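Local coordinates for type II secretion system protein L (Pseudomonas aeruginosa, PDB 6GHU) that serves as an inner-membrane component of the type II secretion system, linking its cytoplasmic energy-providing protein to the rest of the secretion machinery, at residues A[23-28]-A[32-37]. Sequence-based numbering, arbitrary orientation. Where two conformers were deposited one is given.
Sequences QLDFSA and DVALQV
The first β-hairpin of the ferredoxin-like fold, strands 20-27 and 32-39, brings segments 23-28 and 32-37 together, firmly paired from Gln23-Gln36 to Asp25-Ala34. Around the hydrogen-bonded pair Asp25-Ala34, Asp25 N reaches Ala34 O at 2.9 Å and Ala34 N returns to Asp25 O at 3.0 Å, both nearly straight. Gln36 N donates to Gln23 O at 2.8 Å, whereas the reverse bond from Gln23 N to Gln36 O is weak. On the face turned to helix 3-14, Leu24 and Leu35 lie side by side, Leu24 CD1 resting 3.5 Å from Leu35 CG, while the other branch, Leu24 CD2, meets Val33 CG1 at 3.8 Å. On the other face Gln23, in one of its two conformers, bends at chi2 (-85°), setting OE1 beside Gln36 CG and NE2 2.7 Å from Asp25 OD2, which lies in the Gln23 amide plane and accepts through its anti lone pair. Asp25 OD1 meanwhile salt-bridges Arg30 NH1, and Arg30 NE forms a second salt bridge with Asp32 OD2. Residues 23-27 pair further with a strand of the second subunit, continuing the sheet across the dimer. The hairpin thus has an apolar face under helix 3-14 and a more polar opposite face, where Arg30 probably offsets the two aspartate charges.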
ATOM      1  N   GLN A  23      -1.948   7.927   6.106  1.00 28.32           N
ATOM      2  CA  GLN A  23      -2.769   6.730   6.135  0.51 30.84           C
ATOM      3  C   GLN A  23      -2.989   6.262   4.706  1.00 28.67           C
ATOM      4  O   GLN A  23      -3.035   7.072   3.774  1.00 26.51           O
ATOM      5  CB  GLN A  23      -4.105   7.005   6.841  0.51 23.44           C
ATOM      6  CG  GLN A  23      -5.067   5.824   6.891  0.51 31.38           C
ATOM      7  CD  GLN A  23      -5.921   5.702   5.639  0.51 34.33           C
ATOM      8  OE1 GLN A  23      -5.904   6.576   4.769  0.51 23.83           O
ATOM      9  NE2 GLN A  23      -6.679   4.615   5.547  0.51 25.65           N
ATOM     10  N   LEU A  24      -3.117   4.950   4.542  1.00 23.44           N
ATOM     11  CA  LEU A  24      -3.390   4.362   3.242  1.00 28.98           C
ATOM     12  C   LEU A  24      -4.218   3.111   3.472  1.00 29.13           C
ATOM     13  O   LEU A  24      -3.896   2.310   4.354  1.00 18.47           O
ATOM     14  CB  LEU A  24      -2.092   4.024   2.506  1.00 24.32           C
ATOM     15  CG  LEU A  24      -2.203   3.553   1.056  1.00 32.15           C
ATOM     16  CD1 LEU A  24      -0.920   3.882   0.307  1.00 47.90           C
ATOM     17  CD2 LEU A  24      -2.477   2.065   0.967  1.00 32.39           C
ATOM     18  N   ASP A  25      -5.279   2.944   2.693  1.00 29.21           N
ATOM     19  CA  ASP A  25      -6.087   1.748   2.821  1.00 25.45           C
ATOM     20  C   ASP A  25      -6.537   1.286   1.448  1.00 32.52           C
ATOM     21  O   ASP A  25      -6.719   2.085   0.527  1.00 24.88           O
ATOM     22  CB  ASP A  25      -7.290   1.961   3.754  1.00 36.58           C
ATOM     23  CG  ASP A  25      -8.348   2.855   3.157  1.00 38.08           C
ATOM     24  OD1 ASP A  25      -9.194   2.334   2.401  1.00 43.72           O
ATOM     25  OD2 ASP A  25      -8.346   4.070   3.464  1.00 39.11           O
ATOM     26  N   PHE A  26      -6.519  -0.026   1.266  0.65 29.24           N
ATOM     27  CA  PHE A  26      -7.104  -0.648   0.096  0.65 32.22           C
ATOM     28  C   PHE A  26      -8.078  -1.717   0.551  0.65 31.86           C
ATOM     29  O   PHE A  26      -7.910  -2.339   1.604  0.65 29.73           O
ATOM     30  CB  PHE A  26      -6.073  -1.288  -0.842  0.65 32.45           C
ATOM     31  CG  PHE A  26      -6.668  -2.349  -1.728  0.65 33.02           C
ATOM     32  CD1 PHE A  26      -7.523  -2.004  -2.764  0.65 37.67           C
ATOM     33  CD2 PHE A  26      -6.412  -3.690  -1.497  0.65 31.39           C
ATOM     34  CE1 PHE A  26      -8.101  -2.975  -3.564  0.65 41.82           C
ATOM     35  CE2 PHE A  26      -6.984  -4.669  -2.299  0.65 36.55           C
ATOM     36  CZ  PHE A  26      -7.828  -4.310  -3.333  0.65 32.13           C
ATOM     37  N   SER A  27      -9.102  -1.908  -0.264  1.00 30.72           N
ATOM     38  CA  SER A  27     -10.116  -2.935  -0.067  1.00 40.78           C
ATOM     39  C   SER A  27     -10.585  -3.436  -1.424  1.00 44.45           C
ATOM     40  O   SER A  27     -10.959  -2.637  -2.288  1.00 45.03           O
ATOM     41  CB  SER A  27     -11.305  -2.396   0.732  1.00 43.51           C
ATOM     42  OG  SER A  27     -12.411  -3.271   0.632  1.00 49.63           O
ATOM     43  N   ALA A  28     -10.560  -4.760  -1.608  1.00 49.05           N
ATOM     44  CA  ALA A  28     -11.024  -5.339  -2.865  1.00 43.00           C
ATOM     45  C   ALA A  28     -12.491  -5.011  -3.104  1.00 37.52           C
ATOM     46  O   ALA A  28     -12.904  -4.766  -4.243  1.00 43.55           O
ATOM     47  CB  ALA A  28     -10.801  -6.851  -2.859  1.00 42.69           C
ATOM     48  N   ASP A  32     -10.285   0.343  -5.103  1.00 32.60           N
ATOM     49  CA  ASP A  32      -9.287   1.371  -5.360  1.00 34.08           C
ATOM     50  C   ASP A  32      -8.445   1.554  -4.107  1.00 28.39           C
ATOM     51  O   ASP A  32      -8.672   0.910  -3.081  1.00 33.14           O
ATOM     52  CB  ASP A  32      -9.941   2.689  -5.793  1.00 34.43           C
ATOM     53  CG  ASP A  32     -11.004   3.165  -4.822  1.00 32.93           C
ATOM     54  OD1 ASP A  32     -12.131   3.464  -5.270  1.00 41.80           O
ATOM     55  OD2 ASP A  32     -10.715   3.229  -3.609  1.00 38.13           O
ATOM     56  N   VAL A  33      -7.465   2.449  -4.197  1.00 29.73           N
ATOM     57  CA  VAL A  33      -6.523   2.707  -3.114  1.00 28.22           C
ATOM     58  C   VAL A  33      -6.715   4.151  -2.665  1.00 25.00           C
ATOM     59  O   VAL A  33      -6.617   5.075  -3.483  1.00 25.83           O
ATOM     60  CB  VAL A  33      -5.071   2.453  -3.556  1.00 28.82           C
ATOM     61  CG1 VAL A  33      -4.104   2.679  -2.397  1.00 27.77           C
ATOM     62  CG2 VAL A  33      -4.922   1.038  -4.113  1.00 37.26           C
ATOM     63  N   ALA A  34      -6.979   4.344  -1.373  1.00 24.94           N
ATOM     64  CA  ALA A  34      -7.177   5.670  -0.798  1.00 26.63           C
ATOM     65  C   ALA A  34      -5.993   6.043   0.085  1.00 24.11           C
ATOM     66  O   ALA A  34      -5.513   5.226   0.878  1.00 26.12           O
ATOM     67  CB  ALA A  34      -8.464   5.740   0.023  1.00 26.59           C
ATOM     68  N   LEU A  35      -5.541   7.289  -0.048  1.00 20.18           N
ATOM     69  CA  LEU A  35      -4.356   7.791   0.634  1.00 24.54           C
ATOM     70  C   LEU A  35      -4.669   9.130   1.285  1.00 23.04           C
ATOM     71  O   LEU A  35      -5.168  10.044   0.620  1.00 23.52           O
ATOM     72  CB  LEU A  35      -3.178   7.970  -0.337  1.00 37.12           C
ATOM     73  CG  LEU A  35      -2.540   6.744  -0.988  1.00 40.98           C
ATOM     74  CD1 LEU A  35      -3.329   6.296  -2.204  1.00 31.11           C
ATOM     75  CD2 LEU A  35      -1.094   7.048  -1.366  1.00 43.12           C
ATOM     76  N   GLN A  36      -4.368   9.243   2.576  1.00 20.68           N
ATOM     77  CA  GLN A  36      -4.372  10.524   3.275  1.00 22.19           C
ATOM     78  C   GLN A  36      -2.954  11.080   3.247  1.00 20.61           C
ATOM     79  O   GLN A  36      -2.041  10.483   3.828  1.00 20.13           O
ATOM     80  CB  GLN A  36      -4.849  10.361   4.716  1.00 30.11           C
ATOM     81  CG  GLN A  36      -6.284   9.893   4.857  1.00 26.46           C
ATOM     82  CD  GLN A  36      -7.280  10.987   4.583  1.00 35.11           C
ATOM     83  OE1 GLN A  36      -6.915  12.155   4.420  1.00 36.87           O
ATOM     84  NE2 GLN A  36      -8.556  10.621   4.541  1.00 35.93           N
ATOM     85  N   VAL A  37      -2.769  12.216   2.576  1.00 20.45           N
ATOM     86  CA  VAL A  37      -1.443  12.785   2.379  1.00 21.20           C
ATOM     87  C   VAL A  37      -1.396  14.185   2.971  1.00 21.75           C
ATOM     88  O   VAL A  37      -2.413  14.862   3.136  1.00 21.96           O
ATOM     89  CB  VAL A  37      -1.036  12.819   0.889  1.00 23.65           C
ATOM     90  CG1 VAL A  37      -1.007  11.415   0.305  1.00 23.73           C
ATOM     91  CG2 VAL A  37      -1.978  13.712   0.082  1.00 26.45           C
TER